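Local structure of putative malic enzyme ((S)-malate:NAD+ oxidoreductase (decarboxylating)) (Streptococcus pyogenes, 2A9F) at residues A[150-155]-A[337-342]; A[168-173]-A[322-327]; A[174-179]-A[184-189]; A[346-351]-A[373-378]; A[354-359]-A[363-368]. The protein probably acts as an NAD-dependent malic enzyme, which would oxidise and decarboxylate (S)-malate with the help of a divalent metal ion. One frame throughout, in Å; residues are numbered along the deposited sequence.

Contact 1: residues A[150-155]-A[337-342]; sequences RLIKEC and AKTITV
Chi1 of -167° in Thr-339 turns OG1 away from the backbone N and out toward Ile-152, whose CG2 is likewise set opposite its own N. The two branches meet with OG1 4.1 Å from CG2, the side chains crossing at about a right angle, while CG1 and CD1 of Ile-152 run off in an extended arm. A methyl set against a hydroxyl at this distance is a loose van der Waals touch, and no hydrogen bond spans the two segments. Their second approach is between main chains: Cys-155 O lies 4.2 Å from Lys-338 O, where the chain has just left the helix. The contact is therefore small, with 76 Å² buried, and it illustrates how elements that barely touch may each be held chiefly by other neighbours. On the helix, Arg-150 NE reaches Glu-154 OE2 one turn later in a salt bridge of 2.9 Å, taken on the syn side of the carboxylate and bent to 141° at the hydrogen. Both ends of this bridge have second partners on helix 117-127, Glu-118 for the arginine and Lys-125 for the glutamate. In the facing loop, Thr-341 is the N-cap of helix 342-354, its OG1 bonded to Met-344 N, and Ile-340 packs on Phe-160 of strand 159-161. Helix 143-154 links the neighbouring parallel strands 133-136 and 159-161, so the loop between helices 325-335 and 342-354 brushes the end of a helix in a classical beta-alpha-beta crossover.

Contact 2: residues A[168-173]-A[322-327]; sequences AIVVLA and VLAFPG
Val-170 leaves helix 162-180 with its CB directed at the turn that precedes helix 325-335, and there its two methyls part company. CG1, anti to the backbone N with chi1 at 179°, goes to Leu-323, whose CD1 stands 4.2 Å away. CG2 is set beside the backbone N and comes to 4.0 Å from CB of Ala-324. One branched residue thus straddles two successive side chains of the opposite segment, a compact example of how a valine can fill a shallow apolar join without any polar bond. One residue earlier on the helix, Ile-169 widens the patch: its CB lies 4.4 Å from the same Ala-324 CB, so the alanine methyl is approached by two neighbouring helix residues. The small side chain lets the backbones come near, with 6.8 Å between CA of Val-170 and CA of Ala-324. All four touching residues are buried. Ala-324 occupies the N-cap position of helix 325-335, and the next residue, Phe-325, turns to helix 85-102, where it packs on Lys-95, the predicted proton acceptor, and meets the ring of Phe-99. Leu-323 in turn lies about 4 Å, side chain to side chain, from Asn-320, predicted to bind (S)-malate. The join is thus consistent with apolar packing beside the probable malic enzyme active site, where the N-terminal and NAD-binding domains meet.

Contact 3: residues A[174-179]-A[184-189]; sequences AIFNSL and KSLDEV
The loop from helix 162-180 to strand 190-194, by which the chain enters the central sheet of its NAD-binding domain, is closed by Leu-186 settling against Ile-175, Phe-176 and Leu-179. With CG anti to its backbone N (chi1 -170°), Leu-186 sends its two methyls to different partners. CD1 meets CD1 of Ile-175 at 3.4 Å, a close approach for two methyls, to be read with caution at this resolution; the side chains cross at about a right angle. CD2 arrives at the edge of the Phe-176 ring, near the ring plane and 4.0 Å from CE2. Nearer the backbone, Leu-186 CB rests 3.8 Å from CD1 of Leu-179. That leucine divides its work in the same manner, for its CD2 lies 4.1 Å from CG1 of Val-189, the last residue before the strand. No hydrogen bond crosses the contact; between these two segments the loop is laid back on the helix by apolar side-chain contacts. Within the helix, Ser-178 OG turns inward to Ala-174 O, 2.9 Å away, and so spends its hydroxyl on the main chain. Beyond the contact, Leu-186 also touches Ala-210 and Ile-175 touches Leu-207, both on helix 198-210, and Glu-188 O accepts a bond from Lys-214. Strand 190-194 leads to Gly-195, Gly-197 and Gly-200, a spacing consistent with the GxGxxG turn, and the packing is that of a helix-to-strand connection at the start of a Rossmann-type fold.

Contact 4: residues A[346-351]-A[373-378]; sequences IAAAKG and EGVAEI
Ile-378 meets Ala-347 and Gly-351, residues one turn apart on the other helix, with a different branch for each. Its CG2, anti to the backbone N, lies over the main chain of Ala-347, 3.0 Å from the carbonyl O and 3.7 Å from CB. CG1 comes down on Gly-351, 3.2 Å from CA, and CD1 stays over the same CA at 3.9 Å. The approach is tight in the model, and chi1 of -31°, well short of a staggered value, may reflect strain or simply the limits of the resolution. A turn earlier on its helix, Val-375 sends CG1, also anti to its N, to the methyl of Ala-348 at 4.0 Å. The residues of helix 346-351 that take part are thus alanines and a glycine, a smooth face against which the branched side chains of 373-378 are laid. Small residues on one partner are a familiar means of bringing two helices close: here the segment axes pass 7.6 Å apart at 142°, a roughly antiparallel pair, well off exact alignment, and CA of Gly-351 is 4.7 Å from CA of Val-375. Both segments also lie against other helices. Ala-348 packs also on Ile-169 of helix 162-180 and on Ile-328 of helix 325-335, and Ile-346, turned from the contact, reaches Leu-172 and helix 198-210. On helix 373-379, Ala-376 points away from helix 346-351 and touches Arg-330 of helix 325-335.

Contact 5: residues A[354-359]-A[363-368]; sequences SLVPDD and TTNIIP
Leu-355, Asn-365 and Val-356 have most surface covered where this long loop doubles back on itself. Leu-355 lies obliquely across Asn-365: its CB is 3.4 Å from both CB and CG of the asparagine, so the roots of the two side chains meet first, and the leucine's CD2 then reaches past the amide. This CD2 ends 4.0 Å from CG of Pro-368. Asn-365 turns its CG between the backbone N and the carbonyl carbon, chi1 41°, which folds the amide back beside the leucine. Val-356 approaches the main chain instead. Its CG2, set beside the backbone N, sits 3.3 Å from Thr-363 O and 3.6 Å from Asn-365 N, so that one methyl covers a short run of backbone. Farther round, Asp-359 CB meets Thr-363 CG2 at 4.1 Å, an aliphatic touch near the bend. Although CA atoms of Leu-355 and Asn-365 come within 5.6 Å, no hydrogen bond joins the segments; they are two irregular runs of chain packed side by side, a useful reminder that a loop may be compact without being a beta hairpin. Thr-364 nevertheless comes near a site, its side chain about 5 Å from that of Asn-320, a residue predicted to bind (S)-malate. Ile-366 and Ile-367 touch Lys-33 of the second subunit. The loop joins helix 342-354 to helix 373-379, with Leu-355 also packing on Phe-371 just before the latter, and Val-356 lies against Asn-177 of helix 162-180.

In the fold
Contacts 2 to 5 form one connected body. Contact 1 stands apart in space, its centre 18 Å from that of contact 2 and 30 Å from that of contact 5, across the chain's centre, yet its segment 337-342 leads along the chain into contact 4 at the start of helix 342-354. Contacts 2 and 4 are the nearest pair, 9 Å between centres. Helix 162-180 supplies one segment each to contacts 2 and 3, and Phe-176 CE1 of contact 3 meets Ala-349 CB of contact 4 at 3.6 Å. Leu-323 CD1 of contact 2 lies 3.2 Å from Thr-364 OG1 of contact 5; both contacts come close to Asn-320 of the predicted malate site. The side chain of Ala-324 is about 12 Å from a bound magnesium ion.

Contact 1: residues A[150-155]-A[337-342]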
# COMPACT_ATOMS: atom_id res chain seq x y z
N ARG A 150 8.24 -10.86 -16.17
CA ARG A 150 9.43 -10.63 -15.38
C ARG A 150 9.05 -10.66 -13.89
O ARG A 150 9.87 -11.04 -13.04
CB ARG A 150 10.05 -9.26 -15.73
CG ARG A 150 10.88 -9.24 -17.00
CD ARG A 150 12.34 -9.63 -16.73
NE ARG A 150 13.03 -8.60 -15.97
CZ ARG A 150 13.31 -7.39 -16.44
NH1 ARG A 150 12.98 -7.06 -17.68
NH2 ARG A 150 13.91 -6.50 -15.66
N LEU A 151 7.81 -10.27 -13.59
CA LEU A 151 7.31 -10.22 -12.21
C LEU A 151 6.95 -11.60 -11.67
O LEU A 151 7.19 -11.91 -10.50
CB LEU A 151 6.08 -9.31 -12.16
CG LEU A 151 6.12 -8.02 -11.35
CD1 LEU A 151 7.51 -7.45 -11.24
CD2 LEU A 151 5.19 -7.04 -12.02
N ILE A 152 6.37 -12.41 -12.54
CA ILE A 152 5.98 -13.77 -12.21
C ILE A 152 7.23 -14.59 -11.92
O ILE A 152 7.28 -15.38 -10.98
CB ILE A 152 5.25 -14.44 -13.39
CG1 ILE A 152 3.81 -13.92 -13.47
CG2 ILE A 152 5.32 -15.95 -13.26
CD1 ILE A 152 3.01 -14.49 -14.63
N LYS A 153 8.24 -14.41 -12.77
CA LYS A 153 9.50 -15.13 -12.67
C LYS A 153 10.34 -14.66 -11.49
O LYS A 153 10.78 -15.47 -10.69
CB LYS A 153 10.29 -14.97 -13.98
CG LYS A 153 10.44 -16.26 -14.80
CD LYS A 153 11.34 -17.28 -14.06
CE LYS A 153 11.68 -18.52 -14.90
NZ LYS A 153 10.53 -19.44 -15.19
N GLU A 154 10.54 -13.35 -11.38
CA GLU A 154 11.35 -12.80 -10.30
C GLU A 154 10.72 -12.66 -8.91
O GLU A 154 11.44 -12.45 -7.93
CB GLU A 154 11.93 -11.45 -10.75
CG GLU A 154 13.05 -11.59 -11.77
CD GLU A 154 13.35 -10.31 -12.53
OE1 GLU A 154 13.47 -9.24 -11.89
OE2 GLU A 154 13.48 -10.37 -13.77
N CYS A 155 9.39 -12.78 -8.79
CA CYS A 155 8.74 -12.64 -7.49
C CYS A 155 8.50 -13.93 -6.71
O CYS A 155 8.33 -15.01 -7.29
CB CYS A 155 7.40 -11.92 -7.63
SG CYS A 155 7.51 -10.14 -7.67
N ALA A 337 0.55 -19.77 -2.01
CA ALA A 337 1.17 -20.17 -3.27
C ALA A 337 2.22 -19.14 -3.65
O ALA A 337 1.95 -17.94 -3.61
CB ALA A 337 0.12 -20.28 -4.36
N LYS A 338 3.41 -19.61 -4.00
CA LYS A 338 4.49 -18.72 -4.40
C LYS A 338 4.29 -18.24 -5.84
O LYS A 338 5.13 -17.53 -6.40
CB LYS A 338 5.85 -19.43 -4.28
CG LYS A 338 6.34 -19.64 -2.85
CD LYS A 338 5.97 -21.01 -2.28
CE LYS A 338 6.79 -22.14 -2.94
NZ LYS A 338 6.44 -23.50 -2.43
N THR A 339 3.16 -18.62 -6.43
CA THR A 339 2.82 -18.24 -7.79
C THR A 339 1.51 -18.91 -8.24
O THR A 339 1.12 -19.96 -7.72
CB THR A 339 3.92 -18.66 -8.78
OG1 THR A 339 3.71 -18.01 -10.04
CG2 THR A 339 3.91 -20.17 -8.99
N ILE A 340 0.83 -18.29 -9.21
CA ILE A 340 -0.40 -18.85 -9.72
C ILE A 340 -0.11 -19.65 -11.00
O ILE A 340 0.31 -19.10 -12.01
CB ILE A 340 -1.44 -17.76 -10.03
CG1 ILE A 340 -1.89 -17.10 -8.73
CG2 ILE A 340 -2.64 -18.37 -10.76
CD1 ILE A 340 -2.92 -16.03 -8.93
N THR A 341 -0.35 -20.96 -10.92
CA THR A 341 -0.10 -21.87 -12.04
C THR A 341 -1.20 -21.78 -13.09
O THR A 341 -2.20 -21.09 -12.90
CB THR A 341 -0.06 -23.32 -11.56
OG1 THR A 341 -1.39 -23.73 -11.22
CG2 THR A 341 0.82 -23.47 -10.34
N VAL A 342 -0.98 -22.51 -14.18
CA VAL A 342 -1.93 -22.56 -15.28
C VAL A 342 -3.03 -23.54 -14.92
O VAL A 342 -4.19 -23.35 -15.30
CB VAL A 342 -1.23 -23.02 -16.60
CG1 VAL A 342 -2.26 -23.11 -17.73
CG2 VAL A 342 -0.11 -22.05 -16.97

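Contact 2: residues A[168-173]-A[322-327]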
# COMPACT_ATOMS: atom_id res chain seq x y z
N ALA A 168 -10.22 -14.51 -19.70
CA ALA A 168 -9.79 -15.76 -20.30
C ALA A 168 -10.35 -16.91 -19.47
O ALA A 168 -10.94 -17.85 -20.01
CB ALA A 168 -8.27 -15.84 -20.33
N ILE A 169 -10.16 -16.81 -18.16
CA ILE A 169 -10.63 -17.84 -17.23
C ILE A 169 -12.15 -17.93 -17.21
O ILE A 169 -12.71 -18.98 -16.92
CB ILE A 169 -10.18 -17.54 -15.79
CG1 ILE A 169 -8.67 -17.35 -15.75
CG2 ILE A 169 -10.57 -18.67 -14.89
CD1 ILE A 169 -8.21 -16.56 -14.56
N VAL A 170 -12.82 -16.82 -17.50
CA VAL A 170 -14.27 -16.84 -17.50
C VAL A 170 -14.77 -17.35 -18.84
O VAL A 170 -15.85 -17.93 -18.94
CB VAL A 170 -14.84 -15.44 -17.21
CG1 VAL A 170 -16.37 -15.48 -17.23
CG2 VAL A 170 -14.35 -14.97 -15.86
N VAL A 171 -13.96 -17.14 -19.88
CA VAL A 171 -14.33 -17.61 -21.20
C VAL A 171 -14.15 -19.13 -21.19
O VAL A 171 -14.95 -19.86 -21.76
CB VAL A 171 -13.45 -16.98 -22.28
CG1 VAL A 171 -13.69 -17.68 -23.63
CG2 VAL A 171 -13.78 -15.49 -22.39
N LEU A 172 -13.11 -19.58 -20.50
CA LEU A 172 -12.83 -20.99 -20.40
C LEU A 172 -13.94 -21.67 -19.63
O LEU A 172 -14.30 -22.82 -19.91
CB LEU A 172 -11.49 -21.21 -19.70
CG LEU A 172 -10.93 -22.64 -19.78
CD1 LEU A 172 -10.99 -23.14 -21.23
CD2 LEU A 172 -9.51 -22.65 -19.27
N ALA A 173 -14.51 -20.97 -18.66
CA ALA A 173 -15.58 -21.56 -17.86
C ALA A 173 -16.85 -21.54 -18.68
O ALA A 173 -17.68 -22.46 -18.58
CB ALA A 173 -15.77 -20.78 -16.56
N VAL A 322 -15.00 -10.24 -12.81
CA VAL A 322 -15.47 -10.41 -11.45
C VAL A 322 -15.56 -11.84 -10.91
O VAL A 322 -15.14 -12.10 -9.79
CB VAL A 322 -16.80 -9.69 -11.29
CG1 VAL A 322 -17.22 -9.71 -9.87
CG2 VAL A 322 -16.63 -8.26 -11.76
N LEU A 323 -16.09 -12.77 -11.70
CA LEU A 323 -16.21 -14.17 -11.27
C LEU A 323 -14.88 -14.89 -11.13
O LEU A 323 -14.86 -16.08 -10.82
CB LEU A 323 -17.04 -14.95 -12.29
CG LEU A 323 -18.40 -14.37 -12.61
CD1 LEU A 323 -18.91 -14.95 -13.91
CD2 LEU A 323 -19.35 -14.66 -11.46
N ALA A 324 -13.76 -14.20 -11.36
CA ALA A 324 -12.48 -14.87 -11.28
C ALA A 324 -11.43 -14.32 -10.33
O ALA A 324 -10.89 -15.07 -9.52
CB ALA A 324 -11.87 -15.00 -12.68
N PHE A 325 -11.11 -13.03 -10.40
CA PHE A 325 -10.05 -12.52 -9.53
C PHE A 325 -10.26 -12.65 -8.03
O PHE A 325 -9.29 -12.73 -7.28
CB PHE A 325 -9.65 -11.08 -9.92
CG PHE A 325 -10.71 -10.05 -9.71
CD1 PHE A 325 -10.92 -9.48 -8.44
CD2 PHE A 325 -11.45 -9.56 -10.79
CE1 PHE A 325 -11.84 -8.44 -8.27
CE2 PHE A 325 -12.37 -8.53 -10.62
CZ PHE A 325 -12.56 -7.97 -9.37
N PRO A 326 -11.51 -12.67 -7.57
CA PRO A 326 -11.65 -12.81 -6.12
C PRO A 326 -11.23 -14.20 -5.65
O PRO A 326 -10.31 -14.35 -4.85
CB PRO A 326 -13.13 -12.53 -5.89
CG PRO A 326 -13.45 -11.57 -6.95
CD PRO A 326 -12.75 -12.15 -8.16
N GLY A 327 -11.91 -15.22 -6.17
CA GLY A 327 -11.62 -16.59 -5.78
C GLY A 327 -10.20 -17.08 -5.97
O GLY A 327 -9.66 -17.79 -5.11

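Contact 3: residues A[174-179]-A[184-189]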
# COMPACT_ATOMS: atom_id res chain seq x y z
N ALA A 174 -16.98 -20.49 -19.49
CA ALA A 174 -18.15 -20.32 -20.33
C ALA A 174 -18.25 -21.40 -21.41
O ALA A 174 -19.32 -21.65 -21.95
CB ALA A 174 -18.14 -18.95 -20.97
N ILE A 175 -17.13 -22.04 -21.75
CA ILE A 175 -17.23 -23.08 -22.77
C ILE A 175 -17.51 -24.41 -22.07
O ILE A 175 -18.30 -25.20 -22.56
CB ILE A 175 -15.97 -23.18 -23.70
CG1 ILE A 175 -14.97 -24.20 -23.16
CG2 ILE A 175 -15.30 -21.83 -23.87
CD1 ILE A 175 -13.94 -24.58 -24.19
N PHE A 176 -16.87 -24.65 -20.93
CA PHE A 176 -17.12 -25.90 -20.20
C PHE A 176 -18.64 -26.07 -20.14
O PHE A 176 -19.18 -27.17 -20.36
CB PHE A 176 -16.56 -25.82 -18.79
CG PHE A 176 -15.08 -25.96 -18.71
CD1 PHE A 176 -14.36 -25.26 -17.74
CD2 PHE A 176 -14.39 -26.80 -19.57
CE1 PHE A 176 -12.98 -25.39 -17.63
CE2 PHE A 176 -13.00 -26.94 -19.48
CZ PHE A 176 -12.29 -26.24 -18.51
N ASN A 177 -19.32 -24.98 -19.85
CA ASN A 177 -20.77 -25.01 -19.77
C ASN A 177 -21.38 -25.05 -21.16
O ASN A 177 -22.48 -25.54 -21.34
CB ASN A 177 -21.28 -23.80 -18.99
CG ASN A 177 -21.29 -24.05 -17.50
OD1 ASN A 177 -21.00 -25.16 -17.05
ND2 ASN A 177 -21.62 -23.03 -16.73
N SER A 178 -20.65 -24.53 -22.13
CA SER A 178 -21.15 -24.56 -23.50
C SER A 178 -21.05 -25.97 -24.05
O SER A 178 -21.92 -26.40 -24.79
CB SER A 178 -20.38 -23.58 -24.37
OG SER A 178 -21.00 -22.31 -24.28
N LEU A 179 -19.99 -26.68 -23.68
CA LEU A 179 -19.79 -28.06 -24.12
C LEU A 179 -21.03 -28.86 -23.74
O LEU A 179 -21.67 -29.48 -24.59
CB LEU A 179 -18.57 -28.65 -23.41
CG LEU A 179 -17.23 -27.91 -23.55
CD1 LEU A 179 -16.14 -28.66 -22.80
CD2 LEU A 179 -16.87 -27.80 -25.03
N LYS A 184 -21.11 -32.36 -26.70
CA LYS A 184 -19.82 -32.61 -27.32
C LYS A 184 -18.73 -32.56 -26.24
O LYS A 184 -18.98 -32.08 -25.15
CB LYS A 184 -19.56 -31.55 -28.39
CG LYS A 184 -20.73 -31.36 -29.35
CD LYS A 184 -20.50 -30.23 -30.36
CE LYS A 184 -21.71 -30.05 -31.28
NZ LYS A 184 -21.60 -28.89 -32.20
N SER A 185 -17.55 -33.06 -26.55
CA SER A 185 -16.45 -33.01 -25.58
C SER A 185 -15.49 -31.90 -26.00
O SER A 185 -15.66 -31.26 -27.05
CB SER A 185 -15.70 -34.34 -25.53
OG SER A 185 -14.63 -34.29 -24.59
N LEU A 186 -14.47 -31.66 -25.18
CA LEU A 186 -13.49 -30.63 -25.47
C LEU A 186 -12.41 -31.20 -26.39
O LEU A 186 -11.55 -30.47 -26.89
CB LEU A 186 -12.87 -30.13 -24.16
CG LEU A 186 -11.98 -28.88 -24.21
CD1 LEU A 186 -12.74 -27.70 -24.79
CD2 LEU A 186 -11.49 -28.59 -22.79
N ASP A 187 -12.46 -32.51 -26.62
CA ASP A 187 -11.50 -33.20 -27.48
C ASP A 187 -12.15 -33.54 -28.80
O ASP A 187 -11.55 -34.20 -29.63
CB ASP A 187 -11.02 -34.49 -26.83
CG ASP A 187 -10.57 -34.31 -25.39
OD1 ASP A 187 -9.38 -33.99 -25.18
OD2 ASP A 187 -11.41 -34.49 -24.48
N GLU A 188 -13.39 -33.10 -28.97
CA GLU A 188 -14.13 -33.35 -30.20
C GLU A 188 -14.43 -32.00 -30.82
O GLU A 188 -14.95 -31.91 -31.94
CB GLU A 188 -15.45 -34.06 -29.90
CG GLU A 188 -15.36 -35.34 -29.08
CD GLU A 188 -16.74 -35.89 -28.71
OE1 GLU A 188 -17.52 -36.24 -29.64
OE2 GLU A 188 -17.05 -35.98 -27.50
N VAL A 189 -14.11 -30.94 -30.10
CA VAL A 189 -14.39 -29.61 -30.61
C VAL A 189 -13.31 -28.98 -31.47
O VAL A 189 -12.12 -29.12 -31.21
CB VAL A 189 -14.73 -28.64 -29.45
CG1 VAL A 189 -16.14 -28.93 -28.91
CG2 VAL A 189 -13.70 -28.77 -28.35

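Contact 4: residues A[346-351]-A[373-378]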
# COMPACT_ATOMS: atom_id res chain seq x y z
N ILE A 346 -7.31 -23.03 -14.56
CA ILE A 346 -8.35 -23.88 -15.15
C ILE A 346 -9.23 -24.34 -13.99
O ILE A 346 -10.46 -24.46 -14.12
CB ILE A 346 -7.77 -25.12 -15.89
CG1 ILE A 346 -6.98 -24.67 -17.12
CG2 ILE A 346 -8.89 -26.06 -16.35
CD1 ILE A 346 -6.32 -25.82 -17.88
N ALA A 347 -8.58 -24.57 -12.86
CA ALA A 347 -9.28 -24.99 -11.65
C ALA A 347 -10.37 -23.95 -11.40
O ALA A 347 -11.54 -24.30 -11.20
CB ALA A 347 -8.32 -25.03 -10.48
N ALA A 348 -9.98 -22.68 -11.46
CA ALA A 348 -10.92 -21.59 -11.26
C ALA A 348 -12.07 -21.67 -12.26
O ALA A 348 -13.22 -21.42 -11.92
CB ALA A 348 -10.20 -20.25 -11.39
N ALA A 349 -11.75 -22.02 -13.50
CA ALA A 349 -12.76 -22.12 -14.55
C ALA A 349 -13.80 -23.20 -14.28
O ALA A 349 -14.98 -23.00 -14.56
CB ALA A 349 -12.10 -22.37 -15.89
N LYS A 350 -13.37 -24.34 -13.76
CA LYS A 350 -14.33 -25.40 -13.46
C LYS A 350 -15.22 -24.98 -12.30
O LYS A 350 -16.44 -25.13 -12.37
CB LYS A 350 -13.60 -26.70 -13.11
CG LYS A 350 -13.06 -27.45 -14.32
CD LYS A 350 -12.12 -28.58 -13.89
CE LYS A 350 -11.59 -29.35 -15.10
NZ LYS A 350 -10.60 -30.39 -14.71
N GLY A 351 -14.60 -24.43 -11.26
CA GLY A 351 -15.33 -23.95 -10.10
C GLY A 351 -16.41 -23.00 -10.57
O GLY A 351 -17.59 -23.18 -10.26
N GLU A 373 -16.11 -18.65 -2.96
CA GLU A 373 -15.70 -19.80 -2.16
C GLU A 373 -15.45 -21.01 -3.06
O GLU A 373 -14.42 -21.67 -2.93
CB GLU A 373 -16.76 -20.15 -1.10
CG GLU A 373 -18.00 -20.93 -1.62
CD GLU A 373 -18.81 -21.60 -0.49
OE1 GLU A 373 -19.86 -22.22 -0.79
OE2 GLU A 373 -18.39 -21.50 0.69
N GLY A 374 -16.40 -21.29 -3.95
CA GLY A 374 -16.28 -22.41 -4.87
C GLY A 374 -14.98 -22.26 -5.63
O GLY A 374 -14.12 -23.15 -5.61
N VAL A 375 -14.83 -21.10 -6.28
CA VAL A 375 -13.64 -20.80 -7.06
C VAL A 375 -12.38 -21.01 -6.25
O VAL A 375 -11.47 -21.68 -6.70
CB VAL A 375 -13.67 -19.37 -7.56
CG1 VAL A 375 -12.36 -19.02 -8.23
CG2 VAL A 375 -14.82 -19.21 -8.54
N ALA A 376 -12.33 -20.43 -5.05
CA ALA A 376 -11.15 -20.59 -4.19
C ALA A 376 -10.98 -22.06 -3.78
O ALA A 376 -9.85 -22.52 -3.55
CB ALA A 376 -11.29 -19.73 -2.95
N GLU A 377 -12.09 -22.78 -3.67
CA GLU A 377 -12.04 -24.18 -3.29
C GLU A 377 -11.28 -24.94 -4.36
O GLU A 377 -10.36 -25.69 -4.06
CB GLU A 377 -13.46 -24.78 -3.16
CG GLU A 377 -13.83 -25.20 -1.74
CD GLU A 377 -14.91 -26.29 -1.71
OE1 GLU A 377 -14.66 -27.41 -2.20
OE2 GLU A 377 -16.02 -26.02 -1.19
N ILE A 378 -11.65 -24.71 -5.62
CA ILE A 378 -11.00 -25.39 -6.73
C ILE A 378 -9.54 -24.98 -6.88
O ILE A 378 -8.70 -25.83 -7.10
CB ILE A 378 -11.71 -25.11 -8.07
CG1 ILE A 378 -13.21 -24.90 -7.84
CG2 ILE A 378 -11.52 -26.29 -9.00
CD1 ILE A 378 -13.90 -26.05 -7.12

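Contact 5: residues A[354-359]-A[363-368]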
# COMPACT_ATOMS: atom_id res chain seq x y z
N SER A 354 -19.10 -24.94 -12.14
CA SER A 354 -19.95 -25.63 -11.17
C SER A 354 -21.17 -24.84 -10.66
O SER A 354 -22.12 -25.43 -10.18
CB SER A 354 -19.12 -26.03 -9.95
OG SER A 354 -18.15 -27.01 -10.26
N LEU A 355 -21.13 -23.51 -10.77
CA LEU A 355 -22.23 -22.69 -10.27
C LEU A 355 -23.45 -22.54 -11.16
O LEU A 355 -24.30 -21.68 -10.93
CB LEU A 355 -21.72 -21.30 -9.89
CG LEU A 355 -21.02 -21.15 -8.54
CD1 LEU A 355 -19.70 -21.91 -8.53
CD2 LEU A 355 -20.78 -19.68 -8.28
N VAL A 356 -23.55 -23.37 -12.19
CA VAL A 356 -24.71 -23.28 -13.06
C VAL A 356 -25.39 -24.64 -13.09
O VAL A 356 -24.89 -25.59 -13.69
CB VAL A 356 -24.31 -22.85 -14.48
CG1 VAL A 356 -25.56 -22.55 -15.31
CG2 VAL A 356 -23.43 -21.62 -14.41
N PRO A 357 -26.55 -24.73 -12.43
CA PRO A 357 -27.39 -25.93 -12.31
C PRO A 357 -28.00 -26.37 -13.64
O PRO A 357 -27.61 -27.39 -14.20
CB PRO A 357 -28.45 -25.50 -11.30
CG PRO A 357 -28.63 -24.05 -11.63
CD PRO A 357 -27.20 -23.59 -11.76
N ASP A 358 -28.96 -25.59 -14.11
CA ASP A 358 -29.62 -25.87 -15.37
C ASP A 358 -29.47 -24.69 -16.31
O ASP A 358 -30.26 -23.74 -16.31
CB ASP A 358 -31.08 -26.23 -15.13
CG ASP A 358 -31.25 -27.67 -14.70
OD1 ASP A 358 -31.25 -28.56 -15.58
OD2 ASP A 358 -31.37 -27.92 -13.48
N ASP A 359 -28.53 -24.89 -17.16
CA ASP A 359 -28.22 -23.90 -18.13
C ASP A 359 -29.07 -23.96 -19.38
O ASP A 359 -29.80 -24.89 -19.67
CB ASP A 359 -26.74 -23.96 -18.53
CG ASP A 359 -25.99 -25.24 -18.18
OD1 ASP A 359 -25.41 -25.31 -17.08
OD2 ASP A 359 -25.97 -26.16 -19.04
N THR A 363 -25.17 -19.64 -18.94
CA THR A 363 -24.07 -20.58 -18.80
C THR A 363 -23.01 -20.08 -17.83
O THR A 363 -22.16 -20.83 -17.38
CB THR A 363 -23.40 -20.88 -20.17
OG1 THR A 363 -23.28 -19.66 -20.92
CG2 THR A 363 -24.21 -21.89 -20.95
N THR A 364 -23.06 -18.79 -17.53
CA THR A 364 -22.12 -18.20 -16.58
C THR A 364 -22.90 -17.77 -15.35
O THR A 364 -23.90 -17.06 -15.44
CB THR A 364 -21.38 -16.99 -17.19
OG1 THR A 364 -20.34 -16.58 -16.29
CG2 THR A 364 -22.33 -15.81 -17.39
N ASN A 365 -22.44 -18.21 -14.18
CA ASN A 365 -23.10 -17.88 -12.93
C ASN A 365 -23.10 -16.40 -12.58
O ASN A 365 -22.20 -15.65 -12.97
CB ASN A 365 -22.45 -18.66 -11.82
CG ASN A 365 -20.97 -18.70 -11.98
OD1 ASN A 365 -20.47 -19.12 -13.02
ND2 ASN A 365 -20.25 -18.25 -10.96
N ILE A 366 -24.12 -16.01 -11.82
CA ILE A 366 -24.33 -14.65 -11.36
C ILE A 366 -23.45 -14.42 -10.12
O ILE A 366 -22.45 -15.10 -9.95
CB ILE A 366 -25.83 -14.46 -11.04
CG1 ILE A 366 -26.14 -13.00 -10.73
CG2 ILE A 366 -26.22 -15.38 -9.89
CD1 ILE A 366 -27.63 -12.75 -10.52
N ILE A 367 -23.81 -13.47 -9.26
CA ILE A 367 -23.02 -13.23 -8.06
C ILE A 367 -23.73 -13.68 -6.78
O ILE A 367 -24.18 -12.85 -5.98
CB ILE A 367 -22.64 -11.75 -7.94
CG1 ILE A 367 -23.89 -10.87 -8.10
CG2 ILE A 367 -21.58 -11.42 -8.99
CD1 ILE A 367 -23.68 -9.40 -7.73
N PRO A 368 -23.84 -15.00 -6.58
CA PRO A 368 -24.50 -15.58 -5.41
C PRO A 368 -23.63 -15.57 -4.16
O PRO A 368 -22.67 -14.79 -4.05
CB PRO A 368 -24.82 -17.00 -5.88
CG PRO A 368 -23.59 -17.33 -6.66
CD PRO A 368 -23.38 -16.07 -7.48